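Local coordinates for protein neural-cadherin (Drosophila melanogaster, PDB 3UBF) that mediates calcium-dependent, homophilic adhesion between cells as part of a cadherin ectodomain, of which this fragment spans three successive cadherin repeats, at residues A[24-29]-A[88-93]; A[289-294]-A[298-303]. One frame throughout, in Å; residues are numbered along the deposited sequence.

Interaction 1: A[24-29]-A[88-93]; sequences FQLEKE and DNQRVI
The carbonyl oxygen of L26, whose side chain packs against Q90 and V92, accepts a 3.0 Å hydrogen bond from Q25 NE2. The bond is nearly straight at the hydrogen (167°), with the donor tilted modestly from the carbonyl plane; the same NE2 also serves N49 O. Apart from this bond, the contact belongs to the hydrophobic core of a cadherin beta sandwich, in the first repeat of the fragment: strand 22-25, with L26 in the loop that follows it, lies on one side and strand 88-97 on the facing sheet. No hydrogen bond joins the two segments, and the CA atoms of L26 and V92 lie 9.1 Å apart, consistent with sheets meeting through side chains. L26 and V92 reach toward each other tip to tip, CD2 to CG2 at 3.9 Å. The other V92 methyl, CG1, set anti to the backbone N (chi1 -169°), is the one presented to F24. Q90 extends alongside L26 in the opposite direction, and its buried amide is held through NE2 by P5 O of strand 3-12. I9, V52, F35, F71 and V73 add to the surrounding core. The F24 ring meets V92 at its edge, with CZ 3.7 Å from CG1, which lies near the ring plane.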
loop_
_atom_site.group_PDB
_atom_site.type_symbol
_atom_site.label_atom_id
_atom_site.label_comp_id
_atom_site.label_asym_id
_atom_site.label_seq_id
_atom_site.Cartn_x
_atom_site.Cartn_y
_atom_site.Cartn_z
ATOM N N PHE A 24 -31.284 9.237 9.244
ATOM C CA PHE A 24 -32.258 9.722 8.302
ATOM C C PHE A 24 -33.648 9.631 8.901
ATOM O O PHE A 24 -33.883 8.907 9.881
ATOM C CB PHE A 24 -32.162 8.986 6.947
ATOM C CG PHE A 24 -32.540 7.532 7.008
ATOM C CD1 PHE A 24 -33.803 7.111 6.588
ATOM C CD2 PHE A 24 -31.636 6.577 7.487
ATOM C CE1 PHE A 24 -34.160 5.750 6.641
ATOM C CE2 PHE A 24 -31.983 5.230 7.554
ATOM C CZ PHE A 24 -33.244 4.812 7.124
ATOM N N GLN A 25 -34.536 10.406 8.292
ATOM C CA GLN A 25 -35.929 10.501 8.655
ATOM C C GLN A 25 -36.747 9.599 7.719
ATOM O O GLN A 25 -36.718 9.771 6.498
ATOM C CB GLN A 25 -36.354 11.969 8.513
ATOM C CG GLN A 25 -37.814 12.268 8.799
ATOM C CD GLN A 25 -38.163 11.998 10.225
ATOM O OE1 GLN A 25 -37.760 12.747 11.118
ATOM N NE2 GLN A 25 -38.901 10.912 10.464
ATOM N N LEU A 26 -37.451 8.629 8.291
ATOM C CA LEU A 26 -38.448 7.871 7.554
ATOM C C LEU A 26 -39.646 8.776 7.250
ATOM O O LEU A 26 -40.098 9.535 8.119
ATOM C CB LEU A 26 -38.904 6.667 8.355
ATOM C CG LEU A 26 -37.961 5.468 8.343
ATOM C CD1 LEU A 26 -38.332 4.496 9.449
ATOM C CD2 LEU A 26 -37.993 4.788 6.977
ATOM N N GLU A 27 -40.144 8.704 6.016
ATOM C CA GLU A 27 -41.232 9.571 5.587
ATOM C C GLU A 27 -42.567 9.022 6.044
ATOM O O GLU A 27 -42.741 7.808 6.206
ATOM C CB GLU A 27 -41.256 9.738 4.072
ATOM C CG GLU A 27 -39.901 9.951 3.420
ATOM C CD GLU A 27 -39.301 8.652 2.936
ATOM O OE1 GLU A 27 -39.263 7.683 3.727
ATOM O OE2 GLU A 27 -38.872 8.603 1.761
ATOM N N LYS A 28 -43.511 9.932 6.238
ATOM C CA LYS A 28 -44.858 9.562 6.618
ATOM C C LYS A 28 -45.850 9.962 5.523
ATOM O O LYS A 28 -45.700 11.018 4.904
ATOM C CB LYS A 28 -45.208 10.221 7.948
ATOM C CG LYS A 28 -45.050 11.720 7.958
ATOM C CD LYS A 28 -45.099 12.253 9.372
ATOM C CE LYS A 28 -44.847 13.742 9.379
ATOM N NZ LYS A 28 -45.123 14.334 10.718
ATOM N N GLU A 29 -46.851 9.117 5.282
ATOM C CA GLU A 29 -47.906 9.444 4.317
ATOM C C GLU A 29 -48.942 10.389 4.902
ATOM O O GLU A 29 -49.634 11.099 4.165
ATOM C CB GLU A 29 -48.572 8.189 3.745
ATOM C CG GLU A 29 -48.107 7.850 2.314
ATOM C CD GLU A 29 -48.892 8.597 1.209
ATOM O OE1 GLU A 29 -50.074 8.974 1.419
ATOM O OE2 GLU A 29 -48.334 8.792 0.101
ATOM N N ASP A 88 -49.602 -0.004 9.015
ATOM C CA ASP A 88 -48.781 -0.287 7.849
ATOM C C ASP A 88 -47.448 -0.892 8.236
ATOM O O ASP A 88 -47.058 -0.856 9.401
ATOM C CB ASP A 88 -48.543 0.984 7.044
ATOM C CG ASP A 88 -49.590 1.202 5.993
ATOM O OD1 ASP A 88 -50.684 0.619 6.119
ATOM O OD2 ASP A 88 -49.316 1.951 5.036
ATOM N N ASN A 89 -46.762 -1.446 7.239
ATOM C CA ASN A 89 -45.468 -2.093 7.414
ATOM C C ASN A 89 -44.540 -1.666 6.301
ATOM O O ASN A 89 -44.949 -1.599 5.143
ATOM C CB ASN A 89 -45.616 -3.618 7.397
ATOM C CG ASN A 89 -46.582 -4.121 8.451
ATOM O OD1 ASN A 89 -46.346 -3.969 9.652
ATOM N ND2 ASN A 89 -47.679 -4.719 8.007
ATOM N N GLN A 90 -43.294 -1.368 6.647
ATOM C CA GLN A 90 -42.315 -0.983 5.644
ATOM C C GLN A 90 -40.930 -1.521 5.958
ATOM O O GLN A 90 -40.400 -1.339 7.062
ATOM C CB GLN A 90 -42.259 0.530 5.495
ATOM C CG GLN A 90 -41.496 0.999 4.276
ATOM C CD GLN A 90 -41.148 2.456 4.361
ATOM O OE1 GLN A 90 -41.147 3.031 5.443
ATOM N NE2 GLN A 90 -40.838 3.067 3.223
ATOM N N ARG A 91 -40.350 -2.177 4.963
ATOM C CA ARG A 91 -39.007 -2.694 5.067
ATOM C C ARG A 91 -38.014 -1.567 4.804
ATOM O O ARG A 91 -38.215 -0.741 3.905
ATOM C CB ARG A 91 -38.818 -3.832 4.071
ATOM C CG ARG A 91 -37.597 -4.680 4.307
ATOM C CD ARG A 91 -37.563 -5.802 3.294
ATOM N NE ARG A 91 -36.330 -6.575 3.376
ATOM C CZ ARG A 91 -36.048 -7.629 2.614
ATOM N NH1 ARG A 91 -36.909 -8.058 1.696
ATOM N NH2 ARG A 91 -34.893 -8.256 2.772
ATOM N N VAL A 92 -36.962 -1.516 5.617
ATOM C CA VAL A 92 -35.887 -0.555 5.412
ATOM C C VAL A 92 -34.579 -1.303 5.186
ATOM O O VAL A 92 -34.192 -2.175 5.982
ATOM C CB VAL A 92 -35.755 0.444 6.581
ATOM C CG1 VAL A 92 -34.807 1.583 6.208
ATOM C CG2 VAL A 92 -37.110 1.011 6.973
ATOM N N ILE A 93 -33.924 -0.977 4.074
ATOM C CA ILE A 93 -32.633 -1.567 3.724
ATOM C C ILE A 93 -31.625 -0.449 3.573
ATOM O O ILE A 93 -31.640 0.277 2.578
ATOM C CB ILE A 93 -32.684 -2.392 2.401
ATOM C CG1 ILE A 93 -33.891 -3.344 2.373
ATOM C CG2 ILE A 93 -31.392 -3.180 2.210
ATOM C CD1 ILE A 93 -33.989 -4.199 1.097
#

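Interaction 2: A[289-294]-A[298-303]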
loop_
_atom_site.group_PDB
_atom_site.type_symbol
_atom_site.label_atom_id
_atom_site.label_comp_id
_atom_site.label_asym_id
_atom_site.label_seq_id
_atom_site.Cartn_x
_atom_site.Cartn_y
_atom_site.Cartn_z
ATOM N N ILE A 289 24.275 9.328 -14.142
ATOM C CA ILE A 289 24.198 7.961 -13.696
ATOM C C ILE A 289 24.902 7.871 -12.361
ATOM O O ILE A 289 26.091 8.221 -12.240
ATOM C CB ILE A 289 24.815 6.970 -14.696
ATOM C CG1 ILE A 289 24.036 6.981 -16.006
ATOM C CG2 ILE A 289 24.808 5.558 -14.113
ATOM C CD1 ILE A 289 24.654 6.117 -17.104
ATOM N N VAL A 290 24.152 7.415 -11.362
ATOM C CA VAL A 290 24.721 7.087 -10.066
ATOM C C VAL A 290 25.059 5.601 -10.010
ATOM O O VAL A 290 24.252 4.740 -10.394
ATOM C CB VAL A 290 23.788 7.481 -8.896
ATOM C CG1 VAL A 290 24.429 7.090 -7.544
ATOM C CG2 VAL A 290 23.491 8.984 -8.939
ATOM N N THR A 291 26.263 5.306 -9.542
ATOM C CA THR A 291 26.673 3.928 -9.335
ATOM C C THR A 291 26.824 3.649 -7.846
ATOM O O THR A 291 27.395 4.458 -7.119
ATOM C CB THR A 291 27.962 3.625 -10.095
ATOM O OG1 THR A 291 27.755 3.937 -11.475
ATOM C CG2 THR A 291 28.358 2.141 -9.969
ATOM N N ALA A 292 26.259 2.521 -7.405
ATOM C CA ALA A 292 26.485 1.987 -6.059
ATOM C C ALA A 292 27.484 0.835 -6.126
ATOM O O ALA A 292 27.252 -0.154 -6.810
ATOM C CB ALA A 292 25.183 1.516 -5.427
ATOM N N THR A 293 28.583 0.962 -5.396
ATOM C CA THR A 293 29.637 -0.036 -5.425
ATOM C C THR A 293 29.876 -0.602 -4.039
ATOM O O THR A 293 30.058 0.139 -3.080
ATOM C CB THR A 293 30.932 0.573 -5.978
ATOM O OG1 THR A 293 30.645 1.186 -7.241
ATOM C CG2 THR A 293 32.011 -0.480 -6.161
ATOM N N GLU A 294 29.846 -1.929 -3.946
ATOM C CA GLU A 294 30.257 -2.637 -2.741
ATOM C C GLU A 294 31.756 -2.845 -2.797
ATOM O O GLU A 294 32.288 -3.251 -3.828
ATOM C CB GLU A 294 29.562 -3.993 -2.647
ATOM C CG GLU A 294 28.080 -3.920 -2.315
ATOM C CD GLU A 294 27.462 -5.281 -2.017
ATOM O OE1 GLU A 294 28.023 -6.315 -2.444
ATOM O OE2 GLU A 294 26.399 -5.308 -1.358
ATOM N N GLY A 298 33.690 -6.511 -5.952
ATOM C CA GLY A 298 33.058 -6.458 -7.273
ATOM C C GLY A 298 31.766 -5.678 -7.438
ATOM O O GLY A 298 31.775 -4.608 -8.063
ATOM N N PHE A 299 30.673 -6.205 -6.874
ATOM C CA PHE A 299 29.302 -5.766 -7.212
ATOM C C PHE A 299 29.058 -4.274 -7.325
ATOM O O PHE A 299 29.318 -3.511 -6.391
ATOM C CB PHE A 299 28.256 -6.366 -6.266
ATOM C CG PHE A 299 27.922 -7.797 -6.564
ATOM C CD1 PHE A 299 27.711 -8.220 -7.879
ATOM C CD2 PHE A 299 27.806 -8.721 -5.535
ATOM C CE1 PHE A 299 27.410 -9.544 -8.165
ATOM C CE2 PHE A 299 27.504 -10.047 -5.808
ATOM C CZ PHE A 299 27.308 -10.463 -7.128
ATOM N N SER A 300 28.555 -3.868 -8.483
ATOM C CA SER A 300 28.046 -2.522 -8.645
ATOM C C SER A 300 26.714 -2.515 -9.394
ATOM O O SER A 300 26.429 -3.415 -10.191
ATOM C CB SER A 300 29.075 -1.607 -9.312
ATOM O OG SER A 300 29.401 -2.079 -10.597
ATOM N N THR A 301 25.898 -1.509 -9.093
ATOM C CA THR A 301 24.638 -1.286 -9.772
ATOM C C THR A 301 24.537 0.192 -10.122
ATOM O O THR A 301 24.975 1.045 -9.345
ATOM C CB THR A 301 23.440 -1.692 -8.894
ATOM O OG1 THR A 301 23.580 -3.069 -8.519
ATOM C CG2 THR A 301 22.115 -1.495 -9.632
ATOM N N SER A 302 23.963 0.483 -11.288
ATOM C CA SER A 302 23.713 1.859 -11.694
ATOM C C SER A 302 22.232 2.215 -11.799
ATOM O O SER A 302 21.377 1.353 -11.965
ATOM C CB SER A 302 24.437 2.160 -12.998
ATOM O OG SER A 302 25.810 2.369 -12.727
ATOM N N VAL A 303 21.945 3.501 -11.682
ATOM C CA VAL A 303 20.589 4.012 -11.798
ATOM C C VAL A 303 20.634 5.384 -12.474
ATOM O O VAL A 303 21.635 6.083 -12.386
ATOM C CB VAL A 303 19.905 4.082 -10.402
ATOM C CG1 VAL A 303 20.468 5.228 -9.550
ATOM C CG2 VAL A 303 18.397 4.153 -10.533
#
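T291 and S302 join their hydroxyls, OG1 to OG at 2.8 Å, across a non-hydrogen-bonded pair of the antiparallel hairpin formed by strands 285-294 and 300-310 in the third repeat of the fragment. Both amides and both carbonyls of the flanking pairs are satisfied across the hairpin. V290 N gives to V303 O at 3.0 Å and V303 N returns to V290 O; A292 N to T301 O is shorter, 2.8 Å, and straighter (165°), while T301 N answers to A292 O. A further bond, E294 N to F299 O at 3.0 Å, carries the pairing toward the turn. T291 and T293 use their backbones in the other direction, on T249 and R247 of strand 246-253. At T291 the first torsion (chi1 -56°) places OG1 beside the backbone N, facing S302, and CG2 anti to that N, 3.6 Å from T301 O. A valine here would remove OG1 and would probably leave S302 OG without its hydroxyl mate. E294 lies side by side with F299, OE1 at the ring edge and 3.9 Å from CD2, while OE2 bonds S240 OG. T301 OG1 is taken by P212 O. Main-chain bonding thus fixes the register, the T291-S302 pair adds a side-chain tie on one face, and E294 and T301 direct their polar ends to residues beyond the hairpin.

From the N terminus, the chain first lays down strand 3-12, then 22-25, and interaction 1 closes a long loop of 58 intervening residues when strand 88-97 returns in the opposing sheet, tying the two halves of the first sandwich. The chain then passes through the second repeat, with its own pair of sheets, before interaction 2 opens. There only three residues separate 289-294 from 298-303, a local hairpin within one sheet of the third repeat. The two contacts therefore follow in series, neither nested nor crossed. Their centres are 69 Å apart, on opposite sides of the chain's centre, and each lies within its own repeat.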